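Local coordinates for protein superoxide dismutase (Anaplasma phagocytophilum, PDB 3JS4) that probably protects the cell from superoxide, dismutating the radical to oxygen and hydrogen peroxide at an iron centre, at residues 33-37 and 209-213; 53-57 and 94-98; 148-152 and 164-170. One frame throughout, in Å; residues are numbered along the deposited sequence.

Interaction 1: residues 33-37 and 209-213; sequences LEPYI and EHLLN
Tyr36 lays its phenol ring against the imidazole of His210. Its CB sits 4.2 Å from Leu211 CD2. From there CG lies anti to the carbonyl carbon (chi1 -51°), which sends the ring toward His210, face to face with the imidazole and displaced along it. His210 CB stands over the ring centre in a CH-pi contact, 3.6 Å from the centroid of the Tyr36 ring, while Tyr36 CZ comes to 3.4 Å from His210 CG. At the tip, Tyr36 OH lies above the middle of the imidazole. The planes are only 8° apart with centroids 4.4 Å from each other, an offset stack, and Pro35 CD, following a cis peptide bond, rests on the rim of the opposite face of the phenol. This is a junction between the two domains of an iron/manganese superoxide dismutase: the loop leading into helix 39-60 meets residues 209-213, on helix 200-211. Deeper in, the branched end of Leu211 divides its work: CD2 reaches Leu33 CB at 4.0 Å, and CD1 reaches Ile37 CG1 at 4.0 Å, the isoleucine lying across it at about a right angle. Met108 packs against both Leu33 and Leu211, and the hydroxyl of Tyr196 hydrogen-bonds to Tyr36 O.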
# COMPACT_ATOMS: atom_id res chain seq x y z
N LEU A 33 3.47 -6.13 -14.90
CA LEU A 33 3.36 -4.68 -15.06
C LEU A 33 4.48 -4.11 -15.94
O LEU A 33 4.89 -2.94 -15.76
CB LEU A 33 3.38 -3.99 -13.69
CG LEU A 33 2.26 -4.41 -12.73
CD1 LEU A 33 2.58 -3.94 -11.31
CD2 LEU A 33 0.91 -3.86 -13.21
N GLU A 34 4.95 -4.92 -16.89
CA GLU A 34 6.07 -4.55 -17.77
C GLU A 34 5.63 -3.43 -18.73
O GLU A 34 4.46 -3.35 -19.07
CB GLU A 34 6.53 -5.78 -18.58
CG GLU A 34 7.07 -6.93 -17.73
CD GLU A 34 6.00 -7.96 -17.33
OE1 GLU A 34 4.78 -7.75 -17.59
OE2 GLU A 34 6.40 -9.01 -16.75
N PRO A 35 6.56 -2.56 -19.17
CA PRO A 35 7.98 -2.52 -18.84
C PRO A 35 8.29 -1.72 -17.56
O PRO A 35 9.46 -1.59 -17.20
CB PRO A 35 8.59 -1.84 -20.06
CG PRO A 35 7.53 -0.87 -20.52
CD PRO A 35 6.20 -1.48 -20.12
N TYR A 36 7.25 -1.21 -16.89
CA TYR A 36 7.38 -0.31 -15.71
C TYR A 36 7.92 -0.97 -14.43
O TYR A 36 8.64 -0.34 -13.63
CB TYR A 36 6.04 0.39 -15.44
CG TYR A 36 5.54 1.01 -16.72
CD1 TYR A 36 6.26 2.05 -17.31
CD2 TYR A 36 4.41 0.52 -17.38
CE1 TYR A 36 5.87 2.62 -18.51
CE2 TYR A 36 3.99 1.11 -18.62
CZ TYR A 36 4.75 2.16 -19.16
OH TYR A 36 4.42 2.79 -20.34
N ILE A 37 7.52 -2.21 -14.22
CA ILE A 37 8.08 -3.05 -13.19
C ILE A 37 8.47 -4.29 -13.95
O ILE A 37 7.62 -4.93 -14.57
CB ILE A 37 7.05 -3.39 -12.10
CG1 ILE A 37 6.53 -2.11 -11.39
CG2 ILE A 37 7.64 -4.40 -11.11
CD1 ILE A 37 7.53 -1.43 -10.48
N GLU A 209 2.59 7.89 -13.46
CA GLU A 209 2.39 8.03 -14.91
C GLU A 209 1.70 6.83 -15.55
O GLU A 209 0.92 7.00 -16.49
CB GLU A 209 3.73 8.31 -15.63
CG GLU A 209 4.10 9.80 -15.60
CD GLU A 209 5.57 10.07 -15.90
OE1 GLU A 209 6.22 9.24 -16.56
OE2 GLU A 209 6.08 11.13 -15.47
N HIS A 210 1.99 5.63 -15.03
CA HIS A 210 1.59 4.38 -15.69
C HIS A 210 1.05 3.26 -14.80
O HIS A 210 0.58 2.27 -15.33
CB HIS A 210 2.73 3.85 -16.57
CG HIS A 210 3.04 4.74 -17.73
ND1 HIS A 210 2.18 4.89 -18.80
CD2 HIS A 210 4.09 5.56 -17.98
CE1 HIS A 210 2.69 5.76 -19.66
NE2 HIS A 210 3.86 6.16 -19.20
N LEU A 211 1.10 3.42 -13.47
CA LEU A 211 0.71 2.33 -12.56
C LEU A 211 -0.53 2.56 -11.69
O LEU A 211 -1.35 1.66 -11.58
CB LEU A 211 1.89 1.91 -11.68
CG LEU A 211 3.08 1.26 -12.41
CD1 LEU A 211 4.25 1.16 -11.42
CD2 LEU A 211 2.74 -0.11 -12.96
N LEU A 212 -0.65 3.74 -11.07
CA LEU A 212 -1.71 3.99 -10.08
C LEU A 212 -3.08 3.54 -10.61
O LEU A 212 -3.47 3.93 -11.70
CB LEU A 212 -1.80 5.47 -9.68
CG LEU A 212 -2.86 5.98 -8.70
CD1 LEU A 212 -2.87 5.25 -7.32
CD2 LEU A 212 -2.64 7.49 -8.50
N ASN A 213 -3.80 2.77 -9.80
CA ASN A 213 -5.08 2.25 -10.20
C ASN A 213 -6.21 3.10 -9.63
O ASN A 213 -6.62 2.94 -8.47
CB ASN A 213 -5.22 0.80 -9.73
CG ASN A 213 -6.46 0.11 -10.27
OD1 ASN A 213 -7.36 0.73 -10.87
ND2 ASN A 213 -6.50 -1.21 -10.07

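Interaction 2: residues 53-57 and 94-98; sequences YVDVL and NAAQI
Tyr53 and Asn94 bring their backbones closest where helices 39-60 and 89-106 run roughly antiparallel, the axes of segments 53-57 and 94-98 passing 8.8 Å apart at an angle of 148°. The Tyr53 ring extends along the flank of Gln97. Gln97 CB stands almost on the ring normal, 3.4 Å from the centroid of the Tyr53 ring, in a CH-pi contact. A bend at chi2 (-69°) then folds the glutamine chain back, bringing its amide to the phenol oxygen: Gln97 NE2 donates to Tyr53 OH at 3.1 Å, nearly straight at 171°, with the oxygen close to the amide plane. One residue thus holds the ring by its face and its hydroxyl together. The two helices are the long arms of the alpha-hairpin domain, and here their contact borders the metal centre: the side chain of Gln97 is about 5 Å from the iron, and the Tyr53 ring also meets that of the iron ligand His101. The other end of the Gln97 amide, OE1, accepts a hydrogen bond from Asn100 ND2. At the ring edge Asn94 OD1 lies in plane, 3.3 Å from Tyr53 CD1, and it also approaches Val56 CG1 at 3.4 Å; Asn94 ND2 hydrogen-bonds to Ala90 O. On the apolar side Ile98 packs against Tyr53, Val54 and Leu57 of the facing helix. Its CG1 is 3.7 Å from Tyr53 CB, and its CD1 meets Leu57 CD2 at 3.6 Å. That same leucine methyl touches Ala95 CB.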
# COMPACT_ATOMS: atom_id res chain seq x y z
N TYR A 53 7.03 -12.93 4.11
CA TYR A 53 6.18 -12.41 5.20
C TYR A 53 5.08 -13.39 5.59
O TYR A 53 4.79 -13.60 6.79
CB TYR A 53 5.55 -11.07 4.80
CG TYR A 53 6.52 -9.93 4.77
CD1 TYR A 53 7.25 -9.61 5.90
CD2 TYR A 53 6.68 -9.13 3.62
CE1 TYR A 53 8.15 -8.54 5.90
CE2 TYR A 53 7.58 -8.05 3.62
CZ TYR A 53 8.30 -7.77 4.78
OH TYR A 53 9.19 -6.72 4.88
N VAL A 54 4.45 -13.98 4.58
CA VAL A 54 3.42 -14.98 4.77
C VAL A 54 3.97 -16.21 5.53
O VAL A 54 3.36 -16.66 6.49
CB VAL A 54 2.82 -15.40 3.42
CG1 VAL A 54 1.90 -16.63 3.56
CG2 VAL A 54 2.07 -14.21 2.82
N ASP A 55 5.13 -16.72 5.09
CA ASP A 55 5.78 -17.85 5.76
C ASP A 55 6.12 -17.53 7.23
O ASP A 55 5.79 -18.30 8.15
CB ASP A 55 7.05 -18.25 5.00
CG ASP A 55 7.69 -19.52 5.56
OD1 ASP A 55 7.02 -20.58 5.66
OD2 ASP A 55 8.89 -19.44 5.94
N VAL A 56 6.79 -16.41 7.44
CA VAL A 56 7.20 -16.02 8.79
C VAL A 56 5.99 -15.89 9.73
O VAL A 56 6.03 -16.35 10.87
CB VAL A 56 8.09 -14.76 8.77
CG1 VAL A 56 8.33 -14.23 10.20
CG2 VAL A 56 9.44 -15.09 8.07
N LEU A 57 4.92 -15.24 9.27
CA LEU A 57 3.71 -15.11 10.10
C LEU A 57 3.10 -16.47 10.49
O LEU A 57 2.73 -16.70 11.65
CB LEU A 57 2.67 -14.20 9.43
CG LEU A 57 1.42 -13.89 10.29
CD1 LEU A 57 1.86 -13.11 11.55
CD2 LEU A 57 0.47 -13.08 9.49
N ASN A 94 5.06 -8.57 10.45
CA ASN A 94 4.75 -9.50 9.36
C ASN A 94 3.32 -9.43 8.82
O ASN A 94 3.13 -9.40 7.59
CB ASN A 94 5.17 -10.96 9.69
CG ASN A 94 6.69 -11.09 9.75
OD1 ASN A 94 7.35 -11.29 8.72
ND2 ASN A 94 7.26 -10.92 10.95
N ALA A 95 2.33 -9.40 9.73
CA ALA A 95 0.92 -9.24 9.35
C ALA A 95 0.72 -7.94 8.59
O ALA A 95 0.06 -7.92 7.55
CB ALA A 95 0.01 -9.27 10.57
N ALA A 96 1.30 -6.85 9.10
CA ALA A 96 1.16 -5.54 8.49
C ALA A 96 1.80 -5.53 7.11
O ALA A 96 1.22 -5.01 6.15
CB ALA A 96 1.79 -4.41 9.40
N GLN A 97 2.98 -6.13 7.00
CA GLN A 97 3.61 -6.20 5.67
C GLN A 97 2.80 -7.02 4.68
O GLN A 97 2.76 -6.68 3.49
CB GLN A 97 5.09 -6.63 5.74
CG GLN A 97 6.01 -5.53 6.35
CD GLN A 97 6.16 -4.33 5.43
OE1 GLN A 97 5.29 -3.47 5.35
NE2 GLN A 97 7.29 -4.26 4.74
N ILE A 98 2.13 -8.08 5.15
CA ILE A 98 1.31 -8.86 4.21
C ILE A 98 0.13 -8.00 3.73
O ILE A 98 -0.15 -7.90 2.52
CB ILE A 98 0.75 -10.18 4.79
CG1 ILE A 98 1.87 -11.15 5.18
CG2 ILE A 98 -0.18 -10.84 3.76
CD1 ILE A 98 1.36 -12.31 6.13

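Interaction 3: residues 148-152 and 164-170; sequences SGWVW and VVSTANA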
# COMPACT_ATOMS: atom_id res chain seq x y z
N SER A 148 12.88 3.03 5.01
CA SER A 148 11.85 2.15 4.44
C SER A 148 10.45 2.65 4.81
O SER A 148 10.26 3.19 5.90
CB SER A 148 12.02 0.72 5.01
OG SER A 148 13.36 0.24 4.85
N GLY A 149 9.48 2.43 3.93
CA GLY A 149 8.09 2.78 4.23
C GLY A 149 7.13 2.79 3.07
O GLY A 149 7.36 2.12 2.06
N TRP A 150 6.04 3.55 3.23
CA TRP A 150 4.89 3.51 2.33
C TRP A 150 4.31 4.93 2.16
O TRP A 150 4.28 5.72 3.10
CB TRP A 150 3.79 2.61 2.91
CG TRP A 150 4.23 1.20 3.12
CD1 TRP A 150 4.90 0.70 4.21
CD2 TRP A 150 4.09 0.10 2.19
NE1 TRP A 150 5.16 -0.64 4.02
CE2 TRP A 150 4.69 -1.04 2.80
CE3 TRP A 150 3.50 -0.04 0.93
CZ2 TRP A 150 4.72 -2.31 2.17
CZ3 TRP A 150 3.53 -1.31 0.31
CH2 TRP A 150 4.15 -2.41 0.93
N VAL A 151 3.81 5.21 0.96
CA VAL A 151 3.04 6.43 0.70
C VAL A 151 1.57 6.04 0.48
O VAL A 151 1.27 5.08 -0.24
CB VAL A 151 3.63 7.16 -0.52
CG1 VAL A 151 2.83 8.40 -0.90
CG2 VAL A 151 5.08 7.51 -0.22
N TRP A 152 0.67 6.76 1.14
CA TRP A 152 -0.77 6.49 1.06
C TRP A 152 -1.57 7.68 0.52
O TRP A 152 -1.38 8.82 0.98
CB TRP A 152 -1.33 6.12 2.45
CG TRP A 152 -0.52 5.06 3.15
CD1 TRP A 152 0.62 5.25 3.86
CD2 TRP A 152 -0.78 3.65 3.15
NE1 TRP A 152 1.09 4.04 4.32
CE2 TRP A 152 0.26 3.04 3.90
CE3 TRP A 152 -1.79 2.84 2.61
CZ2 TRP A 152 0.31 1.66 4.14
CZ3 TRP A 152 -1.73 1.44 2.84
CH2 TRP A 152 -0.69 0.88 3.59
N VAL A 164 -2.46 13.01 1.25
CA VAL A 164 -1.33 12.08 1.10
C VAL A 164 -0.55 12.05 2.42
O VAL A 164 -0.20 13.11 2.96
CB VAL A 164 -0.43 12.49 -0.05
CG1 VAL A 164 0.78 11.54 -0.15
CG2 VAL A 164 -1.22 12.50 -1.40
N VAL A 165 -0.31 10.84 2.95
CA VAL A 165 0.56 10.70 4.13
C VAL A 165 1.58 9.58 3.88
O VAL A 165 1.33 8.70 3.09
CB VAL A 165 -0.23 10.39 5.44
CG1 VAL A 165 -1.22 11.53 5.79
CG2 VAL A 165 -0.99 9.04 5.36
N SER A 166 2.71 9.60 4.59
CA SER A 166 3.62 8.47 4.52
C SER A 166 3.78 7.79 5.89
O SER A 166 3.50 8.39 6.95
CB SER A 166 4.97 8.86 3.93
OG SER A 166 5.57 9.91 4.66
N THR A 167 4.16 6.52 5.84
CA THR A 167 4.46 5.79 7.06
C THR A 167 5.84 5.13 6.99
O THR A 167 6.38 4.86 5.90
CB THR A 167 3.40 4.72 7.34
OG1 THR A 167 3.34 3.82 6.22
CG2 THR A 167 2.02 5.38 7.57
N ALA A 168 6.40 4.88 8.17
CA ALA A 168 7.67 4.16 8.31
C ALA A 168 7.46 2.65 8.36
O ALA A 168 6.50 2.17 8.95
CB ALA A 168 8.42 4.64 9.59
N ASN A 169 8.39 1.91 7.75
CA ASN A 169 8.52 0.47 7.92
C ASN A 169 7.22 -0.26 7.60
O ASN A 169 6.83 -0.28 6.43
CB ASN A 169 9.10 0.16 9.31
CG ASN A 169 10.47 0.78 9.50
OD1 ASN A 169 11.24 0.96 8.53
ND2 ASN A 169 10.81 1.10 10.73
N ALA A 170 6.51 -0.78 8.61
CA ALA A 170 5.24 -1.48 8.36
C ALA A 170 3.96 -0.72 8.78
O ALA A 170 2.85 -1.26 8.62
CB ALA A 170 5.24 -2.90 9.01
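Strands 149-156 and 161-168 form the beta hairpin of the C-terminal domain, and Trp150 and Trp152 of the first strand pair with Thr167 and Val165 of the second. Both are antiparallel hydrogen-bonded pairs: Trp150 N donates to Thr167 O and Thr167 N returns to Trp150 O, while Trp152 and Val165 exchange bonds in the same way. The bond from Trp152 N to Val165 O, at 2.8 Å, meets the carbonyl almost end-on. Past the strand, Asn169 N continues the ladder to Ser148 O at 2.9 Å, although the donor sits above the carbonyl plane. Side chains add a further bond. With chi1 at 58°, Thr167 holds OG1 between its backbone N and carbonyl carbon, where Trp152 NE1 donates to it at 3.0 Å and 169°, the hydroxyl oxygen lying close to the indole plane; OG1 is also hydrogen-bonded to Asp171 O. In this three-stranded sheet strand 149-156 is the middle one; Trp150, on the face it shares with Trp152, has its side chain about 4 Å from the iron, packing on Asp186 and edge-to-face with His101. Gly149 CA lies 3.2 Å from Thr167 O in a CA-H...O contact. On the opposite face Val151 CG1 touches Val164 CG1 at 3.8 Å, where helix 131-144 packs through Phe138 and Ser141, and Ser166 OG is hydrogen-bonded to Gln145 OE1.

Interactions 2 and 3 flank the iron from the two domains, one through paired helices and the other through a hairpin, and they meet where Gln97 OE1 approaches Trp150 NE1 in a weak, probable hydrogen bond. Interaction 1 stands apart, about 15 Å from interaction 2 and about 8 Å from interaction 3 between nearest atoms; it alone of the three has its segments in different domains, 172 residues apart at the closest ends. Its chemistry is stacking and apolar packing, whereas interaction 2 combines a buried apolar strip with a single side-chain hydrogen bond, and interaction 3 rests mainly on backbone hydrogen bonds, with one from a side chain. Interactions 1 and 2 are largely buried; interaction 3 is partly so, extending to exposed Asn169.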